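Melanin biosynthesis protein TyrA, putative (Shewanella oneidensis, PDB 2IIZ) binds heme b and probably acts as a peroxidase of the dye-decolorizing (DyP) type. Local coordinates at residues S78-E81 with M82-P85; L107-R111 with Y112-H116; S260-T264 with P265-E269. All coordinates share one frame; numbering follows the deposited sequence.

Interaction 1 (S78-E81 with M82-P85); sequences SRPE and MLKP
P80 and L83 close a type I beta turn across E81 and M82. The CA atoms of P80 and L83 stand 5.6 Å apart, and the backbone hydrogen bond from L83 N to P80 O is weak by length, at 3.4 Å, although nearly straight at 171°. The side chains at the two ends of the turn lie side by side and point the same way. P80 CB meets L83 CB at 4.0 Å. A chi1 of -177°, with CG anti to the backbone N, then sets L83 CD2 near the proline ring, 4.1 Å from P80 CG. W71 of helix 71-74 and Y180 of strand 179-188 both touch this pair, so the turn's apolar side is buried between a helix and the main sheet. At the mouth of the turn, R79 bends at chi3 (65°) and brings NH2 to 2.7 Å from L83 O, which lies at the edge of the guanidinium and in its plane; the N-H direction is too poor for a hydrogen bond. The firmer partner of this arginine is D72, which forms a salt bridge with NH1 from helix 71-74. E81 and M82, the two corner residues, run next to each other, M82 CG lying 4.1 Å from E81 CG; the selenomethionine packs with its far end on T264, P265 and D266. E81 N is hydrogen-bonded to D172 OD2. The arrangement is that of a type I turn with proline at its first position, here folding the loop between helix 71-74 and strand 89-91, away from the heme-binding residues.

Interaction 2 (L107-R111 with Y112-H116); sequences LRCDR and YDILH. With EDO (1,2-ethanediol), chain E; EDO (1,2-ethanediol), chain D.
The tight connection from strand 103-109 into helix 112-125 brings C109 and L115 together where the helix doubles back on the strand; the axes of strand 107-109 and helix 112-116 make 153° and approach to 7.9 Å. C109 CB rests 3.6 Å from L115 CG, and two residues earlier in the strand, L107 CB lies 3.9 Å from CD2 of the same leucine, L115. This leucine therefore lies along the strand, and its CG also comes 3.6 Å from R111 O. Beside it, C109 SG, a sulfur whose position is less sure, lies near I114 CG2. R111 is bent at chi3 so that its guanidinium turns back over the first helical turn. Its NE donates to D113 OD1 at 3.0 Å; OD1 receives it on its syn lone pair and lies 19° out of the guanidinium plane. NH2 completes a salt bridge with D113 OD2, an atom whose position is less sure and which is also hydrogen-bonded to M142 N of the second subunit. The two planar groups are turned 36° from each other. I114 CD1 covers one face of the R111 guanidinium, 3.5 Å above its plane and offset toward the rim. M142 of the second subunit packs on R111 and I114, placing this corner at the dimer contact. The strand, turn and returning helix make the beta-alpha unit of the ferredoxin-like fold found in DyP-type peroxidases.

Interaction 3 (S260-T264 with P265-E269); sequences STCRT and PDHFE. With HEM (protoporphyrin IX containing Fe), chain C.
T264 joins the end of strand 254-262 to the start of helix 266-276, and the two branches of its side chain meet different residues of 265-269. Its CB carries both branches, with P265 following directly in the chain. A chi1 of 173° sets OG1 anti to the backbone N and beside D266, where the hydroxyl of T264 donates through OG1 to D266 OD1 over 2.6 Å. The two side chains cross obliquely, and the donor comes from above the carboxylate, 47° out of its plane. The other branch, CG2, lies over the imidazole of H267: the methyl is 3.5 Å from the ring centroid and 15° off the normal, which makes a CH-pi contact over the face, displaced somewhat toward the rim. With alanine in this place, D266 OD1 would probably lose its hydroxyl donor and the H267 face its methyl cover. H267 ND1 is hydrogen-bonded to E240 O, and C262 SG lies 4.1 Å from the centroid of the H267 ring in an oblique sulfur-aromatic contact. The same sulfur, C262 SG, accepts T264 N at 3.6 Å. A water bridges the corner, donating to T264 O (2.6 Å) and accepting from F268 N (3.0 Å). One turn further on, F268 sits against S260, stacks on H182 and brings CD1 to 3.2 Å from CBC, a vinyl carbon of the heme, as part of its pocket. The corner thus lies on the main antiparallel sheet: strand 254-262 runs between 179-188 and 238-249, with P265 packed on Y180 and H182 and F268 on Q184 of the first, and H267 on I239 and I241 of the second.

Overall arrangement
Interactions 1 and 3 are neighbours, their centres 12 Å apart, although one lies in the N-terminal and the other in the C-terminal DyP-type region. M82, from the turn of interaction 1, reaches across: its SE lies 3.3 Å from T264 OG1 and its CE 3.5 Å from D266 OD2, so the selenomethionine packs beside the hydroxyl-carboxylate pair of interaction 3. Interaction 2 stands apart, with its centre 31 Å from that of interaction 1 and 27 Å from that of interaction 3, on the opposite side of the chain's centre from the latter; both it and interaction 3 still reach the same antiparallel sheet. Interaction 3 alone meets the heme, through F268; the side chain of R108, in interaction 2, is about 13 Å from the bound heme.

Interaction 1 (S78-E81 with M82-P85)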
loop_
_atom_site.group_PDB
_atom_site.type_symbol
_atom_site.label_atom_id
_atom_site.label_comp_id
_atom_site.label_asym_id
_atom_site.label_seq_id
_atom_site.Cartn_x
_atom_site.Cartn_y
_atom_site.Cartn_z
ATOM N N SER A 78 -0.261 -20.622 -32.169
ATOM C CA SER A 78 -1.439 -19.815 -32.466
ATOM C C SER A 78 -1.360 -18.465 -31.740
ATOM O O SER A 78 -0.653 -18.343 -30.749
ATOM C CB SER A 78 -2.705 -20.557 -32.025
ATOM O OG SER A 78 -2.856 -20.513 -30.602
ATOM N N ARG A 79 -2.099 -17.473 -32.242
ATOM C CA ARG A 79 -2.010 -16.085 -31.777
ATOM C C ARG A 79 -3.303 -15.312 -31.972
ATOM O O ARG A 79 -3.986 -15.503 -32.987
ATOM C CB ARG A 79 -0.983 -15.334 -32.597
ATOM C CG ARG A 79 0.409 -15.382 -32.081
ATOM C CD ARG A 79 1.303 -14.661 -33.057
ATOM N NE ARG A 79 0.982 -13.240 -33.124
ATOM C CZ ARG A 79 1.483 -12.307 -32.323
ATOM N NH1 ARG A 79 2.345 -12.614 -31.362
ATOM N NH2 ARG A 79 1.115 -11.049 -32.483
ATOM N N PRO A 80 -3.634 -14.428 -31.012
ATOM C CA PRO A 80 -4.691 -13.447 -31.219
ATOM C C PRO A 80 -4.411 -12.634 -32.481
ATOM O O PRO A 80 -3.272 -12.219 -32.713
ATOM C CB PRO A 80 -4.605 -12.541 -29.975
ATOM C CG PRO A 80 -3.879 -13.321 -28.951
ATOM C CD PRO A 80 -3.016 -14.316 -29.679
ATOM N N GLU A 81 -5.453 -12.422 -33.281
ATOM C CA GLU A 81 -5.342 -11.815 -34.604
ATOM C C GLU A 81 -4.553 -10.499 -34.597
ATOM O O GLU A 81 -3.661 -10.294 -35.421
ATOM C CB GLU A 81 -6.751 -11.577 -35.173
ATOM C CG GLU A 81 -6.767 -11.040 -36.606
ATOM C CD GLU A 81 -8.167 -10.729 -37.127
ATOM O OE1 GLU A 81 -9.061 -10.345 -36.329
ATOM O OE2 GLU A 81 -8.363 -10.872 -38.358
HETATM N N MSE A 82 -4.885 -9.618 -33.659
HETATM C CA MSE A 82 -4.398 -8.238 -33.696
HETATM C C MSE A 82 -3.288 -7.912 -32.701
HETATM O O MSE A 82 -2.907 -6.752 -32.566
HETATM C CB MSE A 82 -5.575 -7.290 -33.480
HETATM C CG MSE A 82 -6.686 -7.506 -34.495
HETATM SE SE MSE A 82 -8.023 -6.136 -34.387
HETATM C CE MSE A 82 -6.962 -4.662 -35.149
ATOM N N LEU A 83 -2.759 -8.921 -32.016
ATOM C CA LEU A 83 -1.825 -8.685 -30.911
ATOM C C LEU A 83 -0.487 -8.079 -31.349
ATOM O O LEU A 83 0.161 -8.567 -32.277
ATOM C CB LEU A 83 -1.572 -9.987 -30.139
ATOM C CG LEU A 83 -0.674 -9.886 -28.902
ATOM C CD1 LEU A 83 -1.271 -8.939 -27.890
ATOM C CD2 LEU A 83 -0.437 -11.253 -28.285
ATOM N N LYS A 84 -0.084 -7.010 -30.665
ATOM C CA LYS A 84 1.147 -6.303 -30.973
ATOM C C LYS A 84 1.649 -5.477 -29.779
ATOM O O LYS A 84 0.905 -5.265 -28.796
ATOM C CB LYS A 84 0.949 -5.411 -32.212
ATOM C CG LYS A 84 -0.074 -4.279 -32.072
ATOM C CD LYS A 84 -0.347 -3.655 -33.457
ATOM C CE LYS A 84 -1.305 -2.468 -33.372
ATOM N N PRO A 85 2.917 -5.007 -29.865
ATOM C CA PRO A 85 3.520 -4.280 -28.746
ATOM C C PRO A 85 2.828 -2.949 -28.442
ATOM O O PRO A 85 1.976 -2.499 -29.205
ATOM C CB PRO A 85 4.965 -4.066 -29.193
ATOM C CG PRO A 85 5.176 -5.020 -30.374
ATOM C CD PRO A 85 3.849 -5.139 -31.008
#

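Interaction 2 (L107-R111 with Y112-H116)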
loop_
_atom_site.group_PDB
_atom_site.type_symbol
_atom_site.label_atom_id
_atom_site.label_comp_id
_atom_site.label_asym_id
_atom_site.label_seq_id
_atom_site.Cartn_x
_atom_site.Cartn_y
_atom_site.Cartn_z
ATOM N N LEU A 107 -5.019 -8.163 -9.756
ATOM C CA LEU A 107 -5.818 -8.679 -8.641
ATOM C C LEU A 107 -6.638 -7.599 -7.972
ATOM O O LEU A 107 -6.153 -6.484 -7.750
ATOM C CB LEU A 107 -4.926 -9.344 -7.588
ATOM C CG LEU A 107 -3.938 -10.381 -8.105
ATOM C CD1 LEU A 107 -3.065 -10.909 -6.964
ATOM C CD2 LEU A 107 -4.649 -11.525 -8.813
ATOM N N ARG A 108 -7.881 -7.939 -7.631
ATOM C CA ARG A 108 -8.793 -6.948 -7.039
ATOM C C ARG A 108 -9.683 -7.470 -5.926
ATOM O O ARG A 108 -10.035 -8.645 -5.911
ATOM C CB ARG A 108 -9.624 -6.292 -8.142
ATOM C CG ARG A 108 -9.068 -4.938 -8.473
ATOM C CD ARG A 108 -9.440 -4.462 -9.797
ATOM N NE ARG A 108 -10.856 -4.189 -9.908
ATOM C CZ ARG A 108 -11.404 -3.443 -10.862
ATOM N NH1 ARG A 108 -10.660 -2.862 -11.797
ATOM N NH2 ARG A 108 -12.708 -3.277 -10.872
ATOM N N CYS A 109 -10.033 -6.577 -4.992
ATOM C CA CYS A 109 -10.847 -6.940 -3.828
ATOM C C CYS A 109 -11.191 -5.698 -3.007
ATOM O O CYS A 109 -10.461 -4.690 -3.036
ATOM C CB CYS A 109 -10.064 -7.916 -2.934
ATOM S SG CYS A 109 -11.026 -8.777 -1.669
ATOM N N ASP A 110 -12.294 -5.776 -2.273
ATOM C CA ASP A 110 -12.665 -4.755 -1.287
ATOM C C ASP A 110 -11.919 -4.920 0.056
ATOM O O ASP A 110 -12.093 -4.120 0.981
ATOM C CB ASP A 110 -14.178 -4.781 -1.091
ATOM C CG ASP A 110 -14.917 -4.434 -2.377
ATOM O OD1 ASP A 110 -14.291 -3.840 -3.285
ATOM O OD2 ASP A 110 -16.112 -4.749 -2.495
ATOM N N ARG A 111 -11.089 -5.957 0.143
ATOM C CA ARG A 111 -10.253 -6.204 1.312
ATOM C C ARG A 111 -8.829 -6.307 0.830
ATOM O O ARG A 111 -8.532 -7.007 -0.140
ATOM C CB ARG A 111 -10.640 -7.507 2.017
ATOM C CG ARG A 111 -11.953 -7.431 2.758
ATOM C CD ARG A 111 -12.267 -8.677 3.545
ATOM N NE ARG A 111 -11.220 -9.002 4.521
ATOM C CZ ARG A 111 -11.367 -9.909 5.489
ATOM N NH1 ARG A 111 -12.505 -10.576 5.622
ATOM N NH2 ARG A 111 -10.377 -10.152 6.340
ATOM N N TYR A 112 -7.954 -5.606 1.528
ATOM C CA TYR A 112 -6.541 -5.498 1.176
ATOM C C TYR A 112 -5.775 -6.656 1.740
ATOM O O TYR A 112 -4.812 -7.096 1.152
ATOM C CB TYR A 112 -6.030 -4.205 1.785
ATOM C CG TYR A 112 -4.586 -3.799 1.596
ATOM C CD1 TYR A 112 -3.575 -4.350 2.390
ATOM C CD2 TYR A 112 -4.232 -2.829 0.650
ATOM C CE1 TYR A 112 -2.244 -3.957 2.232
ATOM C CE2 TYR A 112 -2.894 -2.421 0.479
ATOM C CZ TYR A 112 -1.901 -2.987 1.274
ATOM O OH TYR A 112 -0.566 -2.608 1.131
ATOM N N ASP A 113 -6.208 -7.146 2.892
ATOM C CA ASP A 113 -5.499 -8.229 3.534
ATOM C C ASP A 113 -5.580 -9.489 2.670
ATOM O O ASP A 113 -4.621 -10.259 2.564
ATOM C CB ASP A 113 -5.951 -8.438 5.007
ATOM C CG ASP A 113 -7.474 -8.667 5.197
ATOM O OD1 ASP A 113 -8.282 -8.672 4.222
ATOM O OD2 ASP A 113 -7.860 -8.854 6.396
ATOM N N ILE A 114 -6.728 -9.683 2.039
ATOM C CA ILE A 114 -6.934 -10.834 1.200
ATOM C C ILE A 114 -6.092 -10.778 -0.065
ATOM O O ILE A 114 -5.642 -11.805 -0.547
ATOM C CB ILE A 114 -8.423 -10.968 0.858
ATOM C CG1 ILE A 114 -9.155 -11.518 2.077
ATOM C CG2 ILE A 114 -8.634 -11.856 -0.342
ATOM C CD1 ILE A 114 -10.645 -11.455 1.941
ATOM N N LEU A 115 -5.879 -9.583 -0.605
ATOM C CA LEU A 115 -4.993 -9.425 -1.781
ATOM C C LEU A 115 -3.522 -9.670 -1.419
ATOM O O LEU A 115 -2.751 -10.234 -2.202
ATOM C CB LEU A 115 -5.133 -8.027 -2.360
ATOM C CG LEU A 115 -6.478 -7.660 -2.977
ATOM C CD1 LEU A 115 -6.555 -6.153 -3.243
ATOM C CD2 LEU A 115 -6.716 -8.415 -4.268
ATOM N N HIS A 116 -3.131 -9.240 -0.224
ATOM C CA HIS A 116 -1.778 -9.482 0.230
ATOM C C HIS A 116 -1.575 -10.981 0.260
ATOM O O HIS A 116 -0.592 -11.480 -0.257
ATOM C CB HIS A 116 -1.549 -8.882 1.599
ATOM C CG HIS A 116 -0.118 -8.899 2.028
ATOM N ND1 HIS A 116 0.759 -7.879 1.728
ATOM C CD2 HIS A 116 0.587 -9.813 2.737
ATOM C CE1 HIS A 116 1.945 -8.167 2.235
ATOM N NE2 HIS A 116 1.866 -9.332 2.852
HETATM C C1 EDO E . -8.850 -5.061 5.015
HETATM O O1 EDO E . -7.434 -5.310 5.103
HETATM C C2 EDO E . -9.070 -3.744 4.262
HETATM O O2 EDO E . -10.415 -3.587 3.766
HETATM C C1 EDO D . -17.252 -1.426 -3.001
HETATM O O1 EDO D . -18.023 -1.087 -4.148
HETATM C C2 EDO D . -18.152 -1.448 -1.771
HETATM O O2 EDO D . -17.512 -2.166 -0.706
#

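Interaction 3 (S260-T264 with P265-E269)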
loop_
_atom_site.group_PDB
_atom_site.type_symbol
_atom_site.label_atom_id
_atom_site.label_comp_id
_atom_site.label_asym_id
_atom_site.label_seq_id
_atom_site.Cartn_x
_atom_site.Cartn_y
_atom_site.Cartn_z
ATOM N N SER A 260 -6.579 -0.247 -19.937
ATOM C CA SER A 260 -7.614 -0.395 -20.956
ATOM C C SER A 260 -7.859 -1.867 -21.281
ATOM O O SER A 260 -6.921 -2.652 -21.360
ATOM C CB SER A 260 -7.217 0.320 -22.228
ATOM O OG SER A 260 -8.101 -0.005 -23.303
ATOM N N THR A 261 -9.131 -2.226 -21.474
ATOM C CA THR A 261 -9.535 -3.583 -21.836
ATOM C C THR A 261 -10.490 -3.485 -23.008
ATOM O O THR A 261 -11.418 -2.685 -22.977
ATOM C CB THR A 261 -10.239 -4.299 -20.677
ATOM O OG1 THR A 261 -11.537 -3.725 -20.459
ATOM C CG2 THR A 261 -9.424 -4.205 -19.385
ATOM N N CYS A 262 -10.268 -4.292 -24.041
ATOM C CA CYS A 262 -10.988 -4.121 -25.297
ATOM C C CYS A 262 -10.873 -5.351 -26.194
ATOM O O CYS A 262 -9.890 -6.085 -26.137
ATOM C CB CYS A 262 -10.411 -2.899 -26.012
ATOM S SG CYS A 262 -11.381 -2.281 -27.415
ATOM N N ARG A 263 -11.876 -5.580 -27.031
ATOM C CA ARG A 263 -11.840 -6.712 -27.944
ATOM C C ARG A 263 -10.906 -6.452 -29.127
ATOM O O ARG A 263 -10.552 -7.388 -29.846
ATOM C CB ARG A 263 -13.234 -7.037 -28.461
ATOM C CG ARG A 263 -13.666 -6.251 -29.675
ATOM C CD ARG A 263 -15.166 -6.211 -29.754
ATOM N NE ARG A 263 -15.735 -7.514 -30.071
ATOM C CZ ARG A 263 -17.038 -7.757 -30.170
ATOM N NH1 ARG A 263 -17.925 -6.781 -29.972
ATOM N NH2 ARG A 263 -17.459 -8.978 -30.466
ATOM N N THR A 264 -10.525 -5.186 -29.327
ATOM C CA THR A 264 -9.551 -4.813 -30.362
ATOM C C THR A 264 -8.538 -3.830 -29.780
ATOM O O THR A 264 -8.910 -2.959 -28.987
ATOM C CB THR A 264 -10.236 -4.227 -31.624
ATOM O OG1 THR A 264 -9.239 -3.731 -32.509
ATOM C CG2 THR A 264 -11.189 -3.090 -31.289
ATOM N N PRO A 265 -7.253 -3.968 -30.160
ATOM C CA PRO A 265 -6.219 -3.075 -29.602
ATOM C C PRO A 265 -6.121 -1.665 -30.228
ATOM O O PRO A 265 -5.430 -0.806 -29.682
ATOM C CB PRO A 265 -4.918 -3.850 -29.863
ATOM C CG PRO A 265 -5.200 -4.658 -31.116
ATOM C CD PRO A 265 -6.686 -4.947 -31.114
ATOM N N ASP A 266 -6.780 -1.407 -31.349
ATOM C CA ASP A 266 -6.590 -0.093 -31.982
ATOM C C ASP A 266 -7.477 1.001 -31.354
ATOM O O ASP A 266 -7.235 2.196 -31.548
ATOM C CB ASP A 266 -6.666 -0.145 -33.522
ATOM C CG ASP A 266 -7.804 -0.968 -34.028
ATOM O OD1 ASP A 266 -8.682 -1.277 -33.200
ATOM O OD2 ASP A 266 -7.823 -1.303 -35.245
ATOM N N HIS A 267 -8.488 0.602 -30.592
ATOM C CA HIS A 267 -9.310 1.577 -29.874
ATOM C C HIS A 267 -8.480 2.434 -28.916
ATOM O O HIS A 267 -8.469 3.658 -29.036
ATOM C CB HIS A 267 -10.439 0.880 -29.133
ATOM C CG HIS A 267 -11.542 0.434 -30.030
ATOM N ND1 HIS A 267 -12.777 0.055 -29.554
ATOM C CD2 HIS A 267 -11.600 0.312 -31.382
ATOM C CE1 HIS A 267 -13.548 -0.287 -30.573
ATOM N NE2 HIS A 267 -12.858 -0.141 -31.693
ATOM N N PHE A 268 -7.785 1.795 -27.977
ATOM C CA PHE A 268 -6.853 2.516 -27.084
ATOM C C PHE A 268 -5.846 3.353 -27.890
ATOM O O PHE A 268 -5.550 4.478 -27.526
ATOM C CB PHE A 268 -6.112 1.530 -26.190
ATOM C CG PHE A 268 -4.857 2.092 -25.541
ATOM C CD1 PHE A 268 -4.928 2.807 -24.362
ATOM C CD2 PHE A 268 -3.605 1.891 -26.116
ATOM C CE1 PHE A 268 -3.774 3.318 -23.768
ATOM C CE2 PHE A 268 -2.456 2.400 -25.524
ATOM C CZ PHE A 268 -2.547 3.111 -24.352
ATOM N N GLU A 269 -5.328 2.800 -28.985
ATOM C CA GLU A 269 -4.279 3.480 -29.757
ATOM C C GLU A 269 -4.784 4.769 -30.386
ATOM O O GLU A 269 -4.191 5.843 -30.214
ATOM C CB GLU A 269 -3.701 2.572 -30.848
ATOM C CG GLU A 269 -2.419 3.129 -31.448
ATOM C CD GLU A 269 -1.888 2.307 -32.625
ATOM O OE1 GLU A 269 -1.878 1.062 -32.543
ATOM O OE2 GLU A 269 -1.475 2.922 -33.638
HETATM C CHA HEM C . -12.811 9.839 -19.444
HETATM C CHB HEM C . -9.289 10.717 -16.277
HETATM C CHC HEM C . -6.091 8.612 -19.144
HETATM C CHD HEM C . -9.650 7.236 -22.049
HETATM C C1A HEM C . -12.126 10.293 -18.347
HETATM C C2A HEM C . -12.695 11.076 -17.271
HETATM C C3A HEM C . -11.698 11.310 -16.398
HETATM C C4A HEM C . -10.503 10.685 -16.897
HETATM C CMA HEM C . -11.769 12.103 -15.082
HETATM C CAA HEM C . -14.170 11.535 -17.178
HETATM C CBA HEM C . -15.046 10.514 -16.425
HETATM C CGA HEM C . -15.389 9.333 -17.306
HETATM O O1A HEM C . -14.830 8.216 -17.096
HETATM O O2A HEM C . -16.232 9.490 -18.231
HETATM C C1B HEM C . -8.125 10.238 -16.792
HETATM C C2B HEM C . -6.831 10.359 -16.156
HETATM C C3B HEM C . -5.938 9.770 -16.960
HETATM C C4B HEM C . -6.655 9.268 -18.107
HETATM C CMB HEM C . -6.615 11.060 -14.795
HETATM C CAB HEM C . -4.420 9.600 -16.790
HETATM C CBB HEM C . -3.691 10.535 -16.198
HETATM C C1C HEM C . -6.786 8.083 -20.186
HETATM C C2C HEM C . -6.178 7.403 -21.299
HETATM C C3C HEM C . -7.162 7.016 -22.115
HETATM C C4C HEM C . -8.412 7.445 -21.519
HETATM C CMC HEM C . -4.659 7.212 -21.434
HETATM C CAC HEM C . -7.064 6.252 -23.450
HETATM C CBC HEM C . -5.915 5.869 -24.024
HETATM C C1D HEM C . -10.827 7.781 -21.612
HETATM C C2D HEM C . -12.111 7.524 -22.210
HETATM C C3D HEM C . -13.099 8.338 -21.397
HETATM C C4D HEM C . -12.306 9.000 -20.395
HETATM C CMD HEM C . -12.403 6.618 -23.425
HETATM C CAD HEM C . -14.621 8.455 -21.585
HETATM C CBD HEM C . -14.890 9.707 -22.403
HETATM C CGD HEM C . -16.313 9.771 -22.906
HETATM O O1D HEM C . -17.105 10.591 -22.348
HETATM O O2D HEM C . -16.639 9.009 -23.853
HETATM N NA HEM C . -10.785 10.067 -18.095
HETATM N NB HEM C . -7.989 9.562 -17.985
HETATM N NC HEM C . -8.153 8.098 -20.333
HETATM N ND HEM C . -10.976 8.650 -20.549
HETATM FE FE HEM C . -9.435 9.281 -19.318
HETATM O O HOH W 1 -8.020 -1.163 -27.355
#